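Local coordinates for protein benzyl alcohol dehydrogenase (Acinetobacter calcoaceticus, PDB 1F8F) that oxidises benzyl alcohol to benzaldehyde with NAD as the electron acceptor, as a zinc-dependent member of the medium-chain alcohol dehydrogenase family, at residues G200-S205 / F261-T266; T189-F194 / G214-I219; E166-L171 / F337-L342; K344-D349 / G361-P366. All coordinates share one frame; numbering follows the deposited sequence.

Interaction 1 (G200-S205 / F261-T266); sequences GAVGLS and FALEST. With NAD (nicotinamide-adenine-dinucleotide), chain F.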
loop_
_atom_site.group_PDB
_atom_site.type_symbol
_atom_site.label_atom_id
_atom_site.label_comp_id
_atom_site.label_asym_id
_atom_site.label_seq_id
_atom_site.Cartn_x
_atom_site.Cartn_y
_atom_site.Cartn_z
ATOM N N GLY A 200 -19.159 21.565 9.519
ATOM C CA GLY A 200 -18.997 21.872 10.927
ATOM C C GLY A 200 -17.501 21.906 11.212
ATOM O O GLY A 200 -16.764 21.905 10.224
ATOM N N ALA A 201 -17.011 21.862 12.436
ATOM C CA ALA A 201 -15.577 21.818 12.671
ATOM C C ALA A 201 -14.844 20.561 12.133
ATOM O O ALA A 201 -13.655 20.665 11.840
ATOM C CB ALA A 201 -15.357 21.894 14.166
ATOM N N VAL A 202 -15.457 19.387 12.161
ATOM C CA VAL A 202 -14.849 18.186 11.639
ATOM C C VAL A 202 -14.681 18.326 10.118
ATOM O O VAL A 202 -13.588 18.214 9.576
ATOM C CB VAL A 202 -15.675 16.912 11.946
ATOM C CG1 VAL A 202 -15.068 15.706 11.192
ATOM C CG2 VAL A 202 -15.776 16.554 13.435
ATOM N N GLY A 203 -15.739 18.641 9.379
ATOM C CA GLY A 203 -15.689 18.783 7.925
ATOM C C GLY A 203 -14.689 19.806 7.406
ATOM O O GLY A 203 -13.915 19.631 6.416
ATOM N N LEU A 204 -14.670 20.955 8.067
ATOM C CA LEU A 204 -13.838 22.094 7.681
ATOM C C LEU A 204 -12.413 21.791 8.044
ATOM O O LEU A 204 -11.556 22.207 7.291
ATOM C CB LEU A 204 -14.385 23.401 8.267
ATOM C CG LEU A 204 -15.641 24.068 7.766
ATOM C CD1 LEU A 204 -15.829 25.462 8.460
ATOM C CD2 LEU A 204 -15.613 24.352 6.266
ATOM N N SER A 205 -12.140 20.970 9.093
ATOM C CA SER A 205 -10.789 20.509 9.348
ATOM C C SER A 205 -10.318 19.639 8.172
ATOM O O SER A 205 -9.219 19.794 7.608
ATOM C CB SER A 205 -10.658 19.739 10.666
ATOM O OG SER A 205 -10.894 20.520 11.819
ATOM N N PHE A 261 -12.648 11.230 -3.670
ATOM C CA PHE A 261 -12.615 11.036 -2.242
ATOM C C PHE A 261 -13.733 11.732 -1.466
ATOM O O PHE A 261 -14.047 12.857 -1.818
ATOM C CB PHE A 261 -11.269 11.504 -1.664
ATOM C CG PHE A 261 -10.046 10.824 -2.190
ATOM C CD1 PHE A 261 -9.551 9.667 -1.630
ATOM C CD2 PHE A 261 -9.367 11.342 -3.287
ATOM C CE1 PHE A 261 -8.415 9.004 -2.153
ATOM C CE2 PHE A 261 -8.259 10.746 -3.819
ATOM C CZ PHE A 261 -7.765 9.584 -3.234
ATOM N N ALA A 262 -14.317 11.080 -0.428
ATOM C CA ALA A 262 -15.327 11.780 0.343
ATOM C C ALA A 262 -15.365 11.513 1.829
ATOM O O ALA A 262 -14.922 10.479 2.328
ATOM C CB ALA A 262 -16.675 11.480 -0.299
ATOM N N LEU A 263 -15.980 12.448 2.554
ATOM C CA LEU A 263 -16.173 12.374 3.985
ATOM C C LEU A 263 -17.638 12.579 4.374
ATOM O O LEU A 263 -18.210 13.650 4.122
ATOM C CB LEU A 263 -15.324 13.327 4.814
ATOM C CG LEU A 263 -15.307 13.332 6.316
ATOM C CD1 LEU A 263 -14.325 12.349 6.937
ATOM C CD2 LEU A 263 -15.000 14.693 6.952
ATOM N N GLU A 264 -18.144 11.632 5.178
ATOM C CA GLU A 264 -19.509 11.740 5.718
ATOM C C GLU A 264 -19.373 12.192 7.180
ATOM O O GLU A 264 -18.857 11.397 7.956
ATOM C CB GLU A 264 -20.300 10.421 5.719
ATOM C CG GLU A 264 -21.824 10.614 5.574
ATOM C CD GLU A 264 -22.362 11.542 6.667
ATOM O OE1 GLU A 264 -22.420 11.090 7.835
ATOM O OE2 GLU A 264 -22.634 12.724 6.390
ATOM N N SER A 265 -19.743 13.419 7.529
ATOM C CA SER A 265 -19.710 13.885 8.891
ATOM C C SER A 265 -21.079 14.318 9.456
ATOM O O SER A 265 -21.028 14.860 10.539
ATOM C CB SER A 265 -18.757 15.076 9.166
ATOM O OG SER A 265 -19.138 16.357 8.686
ATOM N N THR A 266 -22.239 14.132 8.832
ATOM C CA THR A 266 -23.486 14.516 9.459
ATOM C C THR A 266 -24.058 13.445 10.409
ATOM O O THR A 266 -24.823 13.723 11.355
ATOM C CB THR A 266 -24.537 14.859 8.426
ATOM O OG1 THR A 266 -24.806 13.720 7.574
ATOM C CG2 THR A 266 -24.112 15.964 7.467
HETATM P PA NAD F . -21.004 20.075 14.039
HETATM O O1A NAD F . -20.044 21.197 14.285
HETATM O O2A NAD F . -22.345 20.177 14.632
HETATM O O5B NAD F . -21.043 19.710 12.494
HETATM C C5B NAD F . -21.936 18.873 11.720
HETATM C C4B NAD F . -22.562 19.657 10.576
HETATM O O4B NAD F . -23.552 18.808 9.904
HETATM C C3B NAD F . -23.297 20.958 10.938
HETATM O O3B NAD F . -22.666 22.102 10.377
HETATM C C2B NAD F . -24.702 20.828 10.355
HETATM O O2B NAD F . -25.205 22.000 9.702
HETATM C C1B NAD F . -24.509 19.687 9.341
HETATM N N9A NAD F . -25.719 18.933 9.033
HETATM C C8A NAD F . -26.585 18.303 9.889
HETATM N N7A NAD F . -27.593 17.700 9.259
HETATM C C5A NAD F . -27.362 17.976 7.922
HETATM C C6A NAD F . -28.057 17.635 6.747
HETATM N N6A NAD F . -29.166 16.904 6.695
HETATM N N1A NAD F . -27.538 18.063 5.568
HETATM C C2A NAD F . -26.394 18.816 5.584
HETATM N N3A NAD F . -25.682 19.177 6.610
HETATM C C4A NAD F . -26.221 18.736 7.760
HETATM O O3 NAD F . -20.267 18.738 14.610
HETATM P PN NAD F . -18.712 18.401 14.501
HETATM O O1N NAD F . -18.181 18.793 13.182
HETATM O O2N NAD F . -18.005 19.018 15.631
HETATM O O5D NAD F . -18.800 16.785 14.672
HETATM C C5D NAD F . -19.182 15.987 13.540
HETATM C C4D NAD F . -19.664 14.619 13.864
HETATM O O4D NAD F . -18.572 13.654 13.999
HETATM C C3D NAD F . -20.635 14.336 15.016
HETATM O O3D NAD F . -21.429 13.184 14.672
HETATM C C2D NAD F . -19.640 13.888 16.096
HETATM O O2D NAD F . -20.238 13.258 17.219
HETATM C C1D NAD F . -18.855 12.918 15.200
HETATM N N1N NAD F . -17.540 12.645 15.771
HETATM C C2N NAD F . -16.964 11.474 15.396
HETATM C C3N NAD F . -15.695 11.191 15.865
HETATM C C7N NAD F . -14.921 9.881 15.483
HETATM O O7N NAD F . -13.807 9.679 15.963
HETATM N N7N NAD F . -15.584 9.044 14.606
HETATM C C4N NAD F . -14.995 12.119 16.691
HETATM C C5N NAD F . -15.463 13.437 16.493
HETATM C C6N NAD F . -16.726 13.785 16.061
HETATM O O HOH W 1 -18.736 18.670 10.274
#
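Ser265, Val202 and Leu263 carry the contact between the start of helix 201-213 and the end of strand 259-264, where a Rossmann fold receives its dinucleotide. No direct hydrogen bond crosses; the two sides meet through methyl groups, a glycine and one water. Val202 CG1 faces the strand end and the loop after it, 4.3 Å from Ser265 CB and slightly farther from Leu263 CD2. With CG1 anti to the backbone N (chi1 172°), the other branch is left for the cofactor, and Val202 CG2 lies 3.3 Å from NAD O5D. Leu263 CD2 also comes to 4.3 Å from Gly203 CA, so a branched side chain rests on bare helix backbone. Gly200 and Gly203 belong to a GxGxxG pattern that fits this fold, and the backbone of Gly200 lies close against the cofactor, Gly200 CA being 3.4 Å from NAD O5B. The pyrophosphate sits at the helix N terminus, where Val202 N gives NAD O1N a nearly straight bond of 3.0 Å (167°), an arrangement in which the helix end probably steadies the phosphate charge. Ser265 OG, whose protein partner is Trp197 O, is too far from Gly203 N for a bond, and a water bridges them. That water accepts from Gly200 N and Gly203 N and donates to NAD O1N, while its other firm donation reaches Ser265 OG at 2.8 Å.

Interaction 2 (T189-F194 / G214-I219); sequences TPASSF and GASIII. Unlike the reference sequence in segment 189-194: Phe194 (reference Leu).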
loop_
_atom_site.group_PDB
_atom_site.type_symbol
_atom_site.label_atom_id
_atom_site.label_comp_id
_atom_site.label_asym_id
_atom_site.label_seq_id
_atom_site.Cartn_x
_atom_site.Cartn_y
_atom_site.Cartn_z
ATOM N N THR A 189 -4.930 12.412 -2.875
ATOM C CA THR A 189 -3.744 12.608 -3.717
ATOM C C THR A 189 -3.776 13.897 -4.508
ATOM O O THR A 189 -4.805 14.550 -4.807
ATOM C CB THR A 189 -3.650 11.416 -4.722
ATOM O OG1 THR A 189 -4.882 11.290 -5.460
ATOM C CG2 THR A 189 -3.405 10.074 -4.079
ATOM N N PRO A 190 -2.586 14.385 -4.904
ATOM C CA PRO A 190 -2.455 15.633 -5.635
ATOM C C PRO A 190 -3.266 15.640 -6.917
ATOM O O PRO A 190 -3.347 14.633 -7.579
ATOM C CB PRO A 190 -0.944 15.703 -5.944
ATOM C CG PRO A 190 -0.336 15.011 -4.757
ATOM C CD PRO A 190 -1.261 13.822 -4.491
ATOM N N ALA A 191 -4.001 16.733 -7.225
ATOM C CA ALA A 191 -4.789 16.915 -8.400
ATOM C C ALA A 191 -6.154 16.199 -8.349
ATOM O O ALA A 191 -6.889 16.391 -9.335
ATOM C CB ALA A 191 -4.100 16.545 -9.709
ATOM N N SER A 192 -6.533 15.562 -7.281
ATOM C CA SER A 192 -7.821 14.889 -7.173
ATOM C C SER A 192 -8.996 15.787 -6.736
ATOM O O SER A 192 -8.857 16.979 -6.443
ATOM C CB SER A 192 -7.747 13.737 -6.138
ATOM O OG SER A 192 -7.462 14.231 -4.786
ATOM N N SER A 193 -10.178 15.134 -6.697
ATOM C CA SER A 193 -11.417 15.776 -6.248
ATOM C C SER A 193 -11.860 15.178 -4.915
ATOM O O SER A 193 -11.841 13.942 -4.736
ATOM C CB SER A 193 -12.483 15.555 -7.333
ATOM O OG SER A 193 -12.961 14.227 -7.402
ATOM N N PHE A 194 -12.225 16.055 -3.975
ATOM C CA PHE A 194 -12.680 15.728 -2.625
ATOM C C PHE A 194 -13.968 16.459 -2.244
ATOM O O PHE A 194 -14.160 17.654 -2.558
ATOM C CB PHE A 194 -11.604 16.205 -1.620
ATOM C CG PHE A 194 -11.996 16.051 -0.168
ATOM C CD1 PHE A 194 -12.046 14.785 0.432
ATOM C CD2 PHE A 194 -12.341 17.188 0.587
ATOM C CE1 PHE A 194 -12.414 14.693 1.755
ATOM C CE2 PHE A 194 -12.707 17.023 1.908
ATOM C CZ PHE A 194 -12.749 15.787 2.507
ATOM N N GLY A 214 -3.032 18.604 -1.760
ATOM C CA GLY A 214 -2.918 18.944 -3.180
ATOM C C GLY A 214 -4.164 18.832 -4.046
ATOM O O GLY A 214 -4.079 18.898 -5.309
ATOM N N ALA A 215 -5.311 18.524 -3.452
ATOM C CA ALA A 215 -6.537 18.258 -4.266
ATOM C C ALA A 215 -6.818 19.505 -5.123
ATOM O O ALA A 215 -6.545 20.634 -4.673
ATOM C CB ALA A 215 -7.720 17.941 -3.365
ATOM N N SER A 216 -7.328 19.330 -6.319
ATOM C CA SER A 216 -7.622 20.435 -7.241
ATOM C C SER A 216 -9.088 20.895 -7.122
ATOM O O SER A 216 -9.447 22.001 -7.511
ATOM C CB SER A 216 -7.418 19.987 -8.680
ATOM O OG SER A 216 -6.074 19.981 -9.153
ATOM N N ILE A 217 -9.989 19.986 -6.756
ATOM C CA ILE A 217 -11.396 20.289 -6.575
ATOM C C ILE A 217 -11.816 19.981 -5.134
ATOM O O ILE A 217 -11.709 18.855 -4.610
ATOM C CB ILE A 217 -12.223 19.506 -7.616
ATOM C CG1 ILE A 217 -12.152 20.026 -9.063
ATOM C CG2 ILE A 217 -13.679 19.487 -7.196
ATOM C CD1 ILE A 217 -12.782 19.076 -10.081
ATOM N N ILE A 218 -12.291 20.978 -4.387
ATOM C CA ILE A 218 -12.627 20.862 -2.963
ATOM C C ILE A 218 -14.018 21.433 -2.684
ATOM O O ILE A 218 -14.284 22.644 -2.718
ATOM C CB ILE A 218 -11.545 21.564 -2.123
ATOM C CG1 ILE A 218 -10.139 20.997 -2.391
ATOM C CG2 ILE A 218 -11.826 21.417 -0.642
ATOM C CD1 ILE A 218 -8.953 21.650 -1.705
ATOM N N ILE A 219 -14.936 20.513 -2.374
ATOM C CA ILE A 219 -16.344 20.778 -2.263
ATOM C C ILE A 219 -16.854 20.660 -0.844
ATOM O O ILE A 219 -16.330 19.836 -0.081
ATOM C CB ILE A 219 -17.134 19.827 -3.202
ATOM C CG1 ILE A 219 -16.680 19.916 -4.670
ATOM C CG2 ILE A 219 -18.606 20.058 -3.060
ATOM C CD1 ILE A 219 -17.343 18.938 -5.627
#
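The Phe194 ring has Ile218 CG2 at its edge, near the ring plane, 4.4 Å from Phe194 CD2; Ala206 and Ala210 of helix 201-213, and Cys182 and Leu186 of helix 174-186, also pack on this side chain. The setting is the first beta-alpha-beta unit of the Rossmann fold, adjacent parallel strands 193-197 and 217-222, linked by the right-handed crossover through helix 201-213. Phe194 has CG anti to its backbone N (chi1 175°), which carries the ring to the helix-covered face it shares with Ile218. On the other face Ser193 CB meets Ile217 CB at 4.0 Å, while Ser193 OG bonds Asn260 N on the next strand. The parallel ladder starts with Ile217 N to Ser192 O at 3.2 Å and continues with Phe194 N to Ile217 O and Ile219 N to Phe194 O. Ser216 N is a second donor to Ser192 O, at 2.8 Å. A type II turn from Thr189 to Ser192 leads into the strand, and Ser216 OG reaches Gln334 of the second subunit. Where Gly214 ends the helix in a Schellman motif, its O receives Ala191 N at 2.9 Å almost straight along N-H (177°), yet from 51° above the carbonyl plane.

Interaction 3 (E166-L171 / F337-L342); sequences ELLGPL and FPFDQL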
loop_
_atom_site.group_PDB
_atom_site.type_symbol
_atom_site.label_atom_id
_atom_site.label_comp_id
_atom_site.label_asym_id
_atom_site.label_seq_id
_atom_site.Cartn_x
_atom_site.Cartn_y
_atom_site.Cartn_z
ATOM N N GLU A 166 -4.024 27.728 24.978
ATOM C CA GLU A 166 -5.481 27.668 25.086
ATOM C C GLU A 166 -6.232 27.269 23.815
ATOM O O GLU A 166 -7.280 26.653 23.809
ATOM C CB GLU A 166 -6.077 28.971 25.630
ATOM C CG GLU A 166 -5.771 30.174 24.762
ATOM C CD GLU A 166 -4.587 30.973 25.224
ATOM O OE1 GLU A 166 -3.514 30.411 25.638
ATOM O OE2 GLU A 166 -4.649 32.229 25.158
ATOM N N LEU A 167 -5.585 27.551 22.690
ATOM C CA LEU A 167 -6.049 27.208 21.353
ATOM C C LEU A 167 -5.847 25.774 20.898
ATOM O O LEU A 167 -6.498 25.385 19.914
ATOM C CB LEU A 167 -5.204 28.164 20.497
ATOM C CG LEU A 167 -5.543 28.595 19.102
ATOM C CD1 LEU A 167 -7.012 28.943 18.898
ATOM C CD2 LEU A 167 -4.700 29.817 18.706
ATOM N N LEU A 168 -5.002 24.932 21.518
ATOM C CA LEU A 168 -4.740 23.558 21.033
ATOM C C LEU A 168 -5.485 22.359 21.525
ATOM O O LEU A 168 -5.477 21.271 20.891
ATOM C CB LEU A 168 -3.250 23.228 21.274
ATOM C CG LEU A 168 -2.274 24.249 20.674
ATOM C CD1 LEU A 168 -0.875 23.746 20.962
ATOM C CD2 LEU A 168 -2.455 24.451 19.160
ATOM N N GLY A 169 -6.276 22.442 22.613
ATOM C CA GLY A 169 -7.116 21.342 23.064
ATOM C C GLY A 169 -7.869 20.605 21.975
ATOM O O GLY A 169 -7.956 19.350 21.898
ATOM N N PRO A 170 -8.608 21.313 21.122
ATOM C CA PRO A 170 -9.436 20.726 20.070
ATOM C C PRO A 170 -8.697 19.802 19.136
ATOM O O PRO A 170 -9.251 18.882 18.517
ATOM C CB PRO A 170 -9.983 21.967 19.334
ATOM C CG PRO A 170 -10.082 22.984 20.456
ATOM C CD PRO A 170 -8.752 22.799 21.166
ATOM N N LEU A 171 -7.366 19.898 19.043
ATOM C CA LEU A 171 -6.551 18.991 18.263
ATOM C C LEU A 171 -6.645 17.592 18.859
ATOM O O LEU A 171 -6.401 16.611 18.151
ATOM C CB LEU A 171 -5.080 19.412 18.125
ATOM C CG LEU A 171 -4.749 20.728 17.399
ATOM C CD1 LEU A 171 -3.276 21.087 17.590
ATOM C CD2 LEU A 171 -5.019 20.617 15.944
ATOM N N PHE A 337 -2.316 25.647 7.798
ATOM C CA PHE A 337 -3.520 24.938 8.298
ATOM C C PHE A 337 -4.137 25.796 9.376
ATOM O O PHE A 337 -3.786 25.676 10.568
ATOM C CB PHE A 337 -3.040 23.556 8.774
ATOM C CG PHE A 337 -4.026 22.675 9.435
ATOM C CD1 PHE A 337 -5.000 22.034 8.684
ATOM C CD2 PHE A 337 -4.004 22.525 10.809
ATOM C CE1 PHE A 337 -5.937 21.216 9.316
ATOM C CE2 PHE A 337 -4.940 21.690 11.410
ATOM C CZ PHE A 337 -5.903 21.028 10.685
ATOM N N PRO A 338 -4.924 26.786 8.930
ATOM C CA PRO A 338 -5.456 27.798 9.844
ATOM C C PRO A 338 -6.711 27.396 10.555
ATOM O O PRO A 338 -7.736 28.057 10.477
ATOM C CB PRO A 338 -5.533 28.988 8.878
ATOM C CG PRO A 338 -6.002 28.388 7.587
ATOM C CD PRO A 338 -5.292 27.074 7.523
ATOM N N PHE A 339 -6.687 26.354 11.395
ATOM C CA PHE A 339 -7.819 25.848 12.152
ATOM C C PHE A 339 -8.259 26.851 13.210
ATOM O O PHE A 339 -9.395 26.725 13.645
ATOM C CB PHE A 339 -7.605 24.482 12.848
ATOM C CG PHE A 339 -6.760 24.613 14.090
ATOM C CD1 PHE A 339 -5.377 24.760 13.970
ATOM C CD2 PHE A 339 -7.314 24.670 15.346
ATOM C CE1 PHE A 339 -4.537 24.916 15.045
ATOM C CE2 PHE A 339 -6.505 24.860 16.455
ATOM C CZ PHE A 339 -5.125 24.962 16.308
ATOM N N ASP A 340 -7.431 27.807 13.632
ATOM C CA ASP A 340 -7.854 28.866 14.522
ATOM C C ASP A 340 -9.055 29.656 13.988
ATOM O O ASP A 340 -9.723 30.369 14.738
ATOM C CB ASP A 340 -6.747 29.868 14.838
ATOM C CG ASP A 340 -6.167 30.654 13.700
ATOM O OD1 ASP A 340 -6.223 30.293 12.512
ATOM O OD2 ASP A 340 -5.643 31.748 13.989
ATOM N N GLN A 341 -9.391 29.595 12.707
ATOM C CA GLN A 341 -10.574 30.280 12.203
ATOM C C GLN A 341 -11.888 29.596 12.553
ATOM O O GLN A 341 -12.884 30.254 12.285
ATOM C CB GLN A 341 -10.553 30.556 10.695
ATOM C CG GLN A 341 -9.199 31.153 10.382
ATOM C CD GLN A 341 -9.178 32.399 9.580
ATOM O OE1 GLN A 341 -9.797 33.396 10.027
ATOM N NE2 GLN A 341 -8.442 32.263 8.453
ATOM N N LEU A 342 -11.893 28.406 13.148
ATOM C CA LEU A 342 -13.168 27.798 13.547
ATOM C C LEU A 342 -13.519 28.130 15.001
ATOM O O LEU A 342 -14.538 27.679 15.570
ATOM C CB LEU A 342 -12.991 26.277 13.398
ATOM C CG LEU A 342 -12.332 25.783 12.115
ATOM C CD1 LEU A 342 -12.143 24.254 12.072
ATOM C CD2 LEU A 342 -13.138 26.165 10.873
#
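Leu171 N bonds Leu168 O at 3.0 Å, the shortest polar link here, and closes a turn from Leu168 to Leu171, whose two leucine side chains meet Phe339. No hydrogen bond crosses the contact, which is a worked case of one aromatic ring packed against two leucine methyls and a backbone oxygen. The ring of Phe339 is approached from two directions. Leu171 CD2 stands over its centre, 4.3 Å above the plane, while Leu167 O lies in plane at the edge, 3.5 Å from Phe339 CE2, where the slightly positive ring hydrogens suit a carbonyl oxygen. Leu168 CD2 also reaches the edge, 3.9 Å from Phe339 CZ, with the two side chains crossing at about a right angle. The ring is put there by a chi1 of 76°, which sets CG between the backbone N and the carbonyl carbon. Beside the ring Leu167 CD1 touches Asp340 CB at 4.2 Å. The segment 337-342 enters through an inverse gamma turn centred on Pro338 and then winds into a 3-10 turn. Both loops are wedged between helices: Tyr332 of helix 321-333 meets Phe339 edge-to-face, Ile175 of helix 174-186 packs against Phe339 and Pro170, and strand 365-369 borders Pro170.

Interaction 4 (K344-D349 / G361-P366); sequences KFYAFD and GITLKP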
loop_
_atom_site.group_PDB
_atom_site.type_symbol
_atom_site.label_atom_id
_atom_site.label_comp_id
_atom_site.label_asym_id
_atom_site.label_seq_id
_atom_site.Cartn_x
_atom_site.Cartn_y
_atom_site.Cartn_z
ATOM N N LYS A 344 -14.178 30.018 18.841
ATOM C CA LYS A 344 -14.654 31.154 19.640
ATOM C C LYS A 344 -14.567 30.833 21.144
ATOM O O LYS A 344 -14.996 29.772 21.609
ATOM C CB LYS A 344 -16.072 31.571 19.264
ATOM C CG LYS A 344 -16.675 32.709 20.065
ATOM C CD LYS A 344 -18.183 32.858 19.847
ATOM C CE LYS A 344 -18.816 34.162 20.298
ATOM N NZ LYS A 344 -18.764 34.334 21.783
ATOM N N PHE A 345 -13.955 31.693 21.948
ATOM C CA PHE A 345 -13.737 31.504 23.374
ATOM C C PHE A 345 -14.886 31.919 24.286
ATOM O O PHE A 345 -15.529 32.938 24.045
ATOM C CB PHE A 345 -12.486 32.281 23.790
ATOM C CG PHE A 345 -11.170 31.794 23.274
ATOM C CD1 PHE A 345 -10.571 30.652 23.759
ATOM C CD2 PHE A 345 -10.466 32.536 22.318
ATOM C CE1 PHE A 345 -9.336 30.208 23.299
ATOM C CE2 PHE A 345 -9.235 32.108 21.844
ATOM C CZ PHE A 345 -8.663 30.928 22.332
ATOM N N TYR A 346 -15.260 31.172 25.308
ATOM C CA TYR A 346 -16.289 31.483 26.270
ATOM C C TYR A 346 -15.725 31.420 27.689
ATOM O O TYR A 346 -14.795 30.614 27.812
ATOM C CB TYR A 346 -17.368 30.393 26.143
ATOM C CG TYR A 346 -18.165 30.389 24.856
ATOM C CD1 TYR A 346 -17.649 29.869 23.672
ATOM C CD2 TYR A 346 -19.441 30.924 24.845
ATOM C CE1 TYR A 346 -18.393 29.871 22.503
ATOM C CE2 TYR A 346 -20.184 30.945 23.673
ATOM C CZ TYR A 346 -19.661 30.414 22.502
ATOM O OH TYR A 346 -20.422 30.453 21.338
ATOM N N ALA A 347 -16.273 32.079 28.704
ATOM C CA ALA A 347 -15.812 31.879 30.077
ATOM C C ALA A 347 -16.324 30.570 30.676
ATOM O O ALA A 347 -17.423 30.085 30.288
ATOM C CB ALA A 347 -16.354 33.035 30.932
ATOM N N PHE A 348 -15.674 29.996 31.699
ATOM C CA PHE A 348 -16.121 28.773 32.347
ATOM C C PHE A 348 -17.572 28.815 32.809
ATOM O O PHE A 348 -18.346 27.899 32.557
ATOM C CB PHE A 348 -15.219 28.443 33.543
ATOM C CG PHE A 348 -15.188 26.998 33.966
ATOM C CD1 PHE A 348 -15.751 25.996 33.194
ATOM C CD2 PHE A 348 -14.534 26.628 35.127
ATOM C CE1 PHE A 348 -15.710 24.662 33.580
ATOM C CE2 PHE A 348 -14.481 25.305 35.537
ATOM C CZ PHE A 348 -15.074 24.320 34.768
ATOM N N ASP A 349 -18.013 29.972 33.340
ATOM C CA ASP A 349 -19.396 30.129 33.759
ATOM C C ASP A 349 -20.304 30.345 32.564
ATOM O O ASP A 349 -21.498 30.579 32.794
ATOM C CB ASP A 349 -19.545 31.212 34.835
ATOM C CG ASP A 349 -19.206 32.607 34.386
ATOM O OD1 ASP A 349 -19.183 32.955 33.182
ATOM O OD2 ASP A 349 -18.927 33.479 35.250
ATOM N N GLY A 361 -25.482 26.251 15.216
ATOM C CA GLY A 361 -24.572 26.485 14.133
ATOM C C GLY A 361 -23.882 27.822 14.056
ATOM O O GLY A 361 -23.149 27.997 13.068
ATOM N N ILE A 362 -24.001 28.745 15.029
ATOM C CA ILE A 362 -23.235 29.986 14.898
ATOM C C ILE A 362 -21.799 29.761 15.365
ATOM O O ILE A 362 -20.904 30.471 14.928
ATOM C CB ILE A 362 -23.746 31.256 15.597
ATOM C CG1 ILE A 362 -24.077 31.001 17.067
ATOM C CG2 ILE A 362 -24.928 31.896 14.876
ATOM C CD1 ILE A 362 -22.919 31.386 17.962
ATOM N N THR A 363 -21.580 28.801 16.248
ATOM C CA THR A 363 -20.217 28.544 16.716
ATOM C C THR A 363 -19.769 27.169 16.234
ATOM O O THR A 363 -20.353 26.159 16.678
ATOM C CB THR A 363 -20.133 28.603 18.251
ATOM O OG1 THR A 363 -20.362 29.964 18.672
ATOM C CG2 THR A 363 -18.795 28.163 18.800
ATOM N N LEU A 364 -18.675 27.194 15.482
ATOM C CA LEU A 364 -18.078 25.999 14.909
ATOM C C LEU A 364 -17.362 25.163 15.977
ATOM O O LEU A 364 -17.643 23.985 16.116
ATOM C CB LEU A 364 -17.075 26.266 13.796
ATOM C CG LEU A 364 -17.519 26.558 12.366
ATOM C CD1 LEU A 364 -18.003 25.280 11.691
ATOM C CD2 LEU A 364 -18.615 27.618 12.315
ATOM N N LYS A 365 -16.440 25.784 16.678
ATOM C CA LYS A 365 -15.680 25.143 17.747
ATOM C C LYS A 365 -15.512 26.010 18.993
ATOM O O LYS A 365 -14.528 26.735 19.119
ATOM C CB LYS A 365 -14.285 24.697 17.200
ATOM C CG LYS A 365 -13.298 24.205 18.232
ATOM C CD LYS A 365 -13.840 22.982 18.999
ATOM C CE LYS A 365 -14.048 21.770 18.101
ATOM N NZ LYS A 365 -14.645 20.600 18.850
ATOM N N PRO A 366 -16.323 25.811 20.003
ATOM C CA PRO A 366 -16.152 26.509 21.303
ATOM C C PRO A 366 -14.960 26.007 22.079
ATOM O O PRO A 366 -14.544 24.838 21.965
ATOM C CB PRO A 366 -17.447 26.243 22.035
ATOM C CG PRO A 366 -18.354 25.415 21.148
ATOM C CD PRO A 366 -17.478 24.867 20.033
#
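Tyr346 reaches from strand 343-347 toward Thr363, and each part of its side chain finds a partner on the way. From CB the chain turns beside the backbone N (chi1 -68°), bringing the ring alongside Pro366, the two side chains pointing the same way. Tyr346 CD1 passes 4.0 Å from Pro366 CB, and CE1 comes closer, 3.8 Å from that same Pro366 CB, before nearing the methyl of Thr363. Over one ring face, offset toward the rim, lies Lys344 NZ, 4.0 Å above the plane. At the tip, Thr363 OG1 lies in the plane of the ring and donates to Tyr346 OH over 2.7 Å; the phenol also bonds Asp357 OD2 of helix 351-360. This pair ties the loop before strand 365-369 to the strand beside it. The Lys344 side chain crosses that of Thr363 at about a right angle, Lys344 CD 3.8 Å from Thr363 OG1. The backbones meet more loosely: Lys344 N gives Lys365 O a weak bond of 3.3 Å, and Pro366 CA makes a CA-H...O contact of 3.5 Å to Lys344 O. Strand 343-347, helix 351-360 and strand 365-369 form a beta-alpha-beta unit whose parallel strands belong to the mixed sheet of the catalytic, GroES-like part of the fold.

From the N terminus, interaction 3 opens first at 166-171 and closes at 337-342, after both contacts that it encloses, a loop of 165 residues around interactions 1 and 2. Those two cross: 189-194 opens interaction 2, 200-205 opens interaction 1, then 214-219 and 261-266 close them in that order. Both reach the parallel Rossmann sheet, where Phe261 N probably bonds Ser193 O between adjacent strands. Interaction 4 follows in series as a short closing loop of 11 residues. It adjoins interaction 3, where Leu342 O probably accepts from Lys365 N, and interaction 1, where Leu364 CD1 packs on Gly200, so the loop entering strand 365-369 rests on the N-cap of helix 201-213.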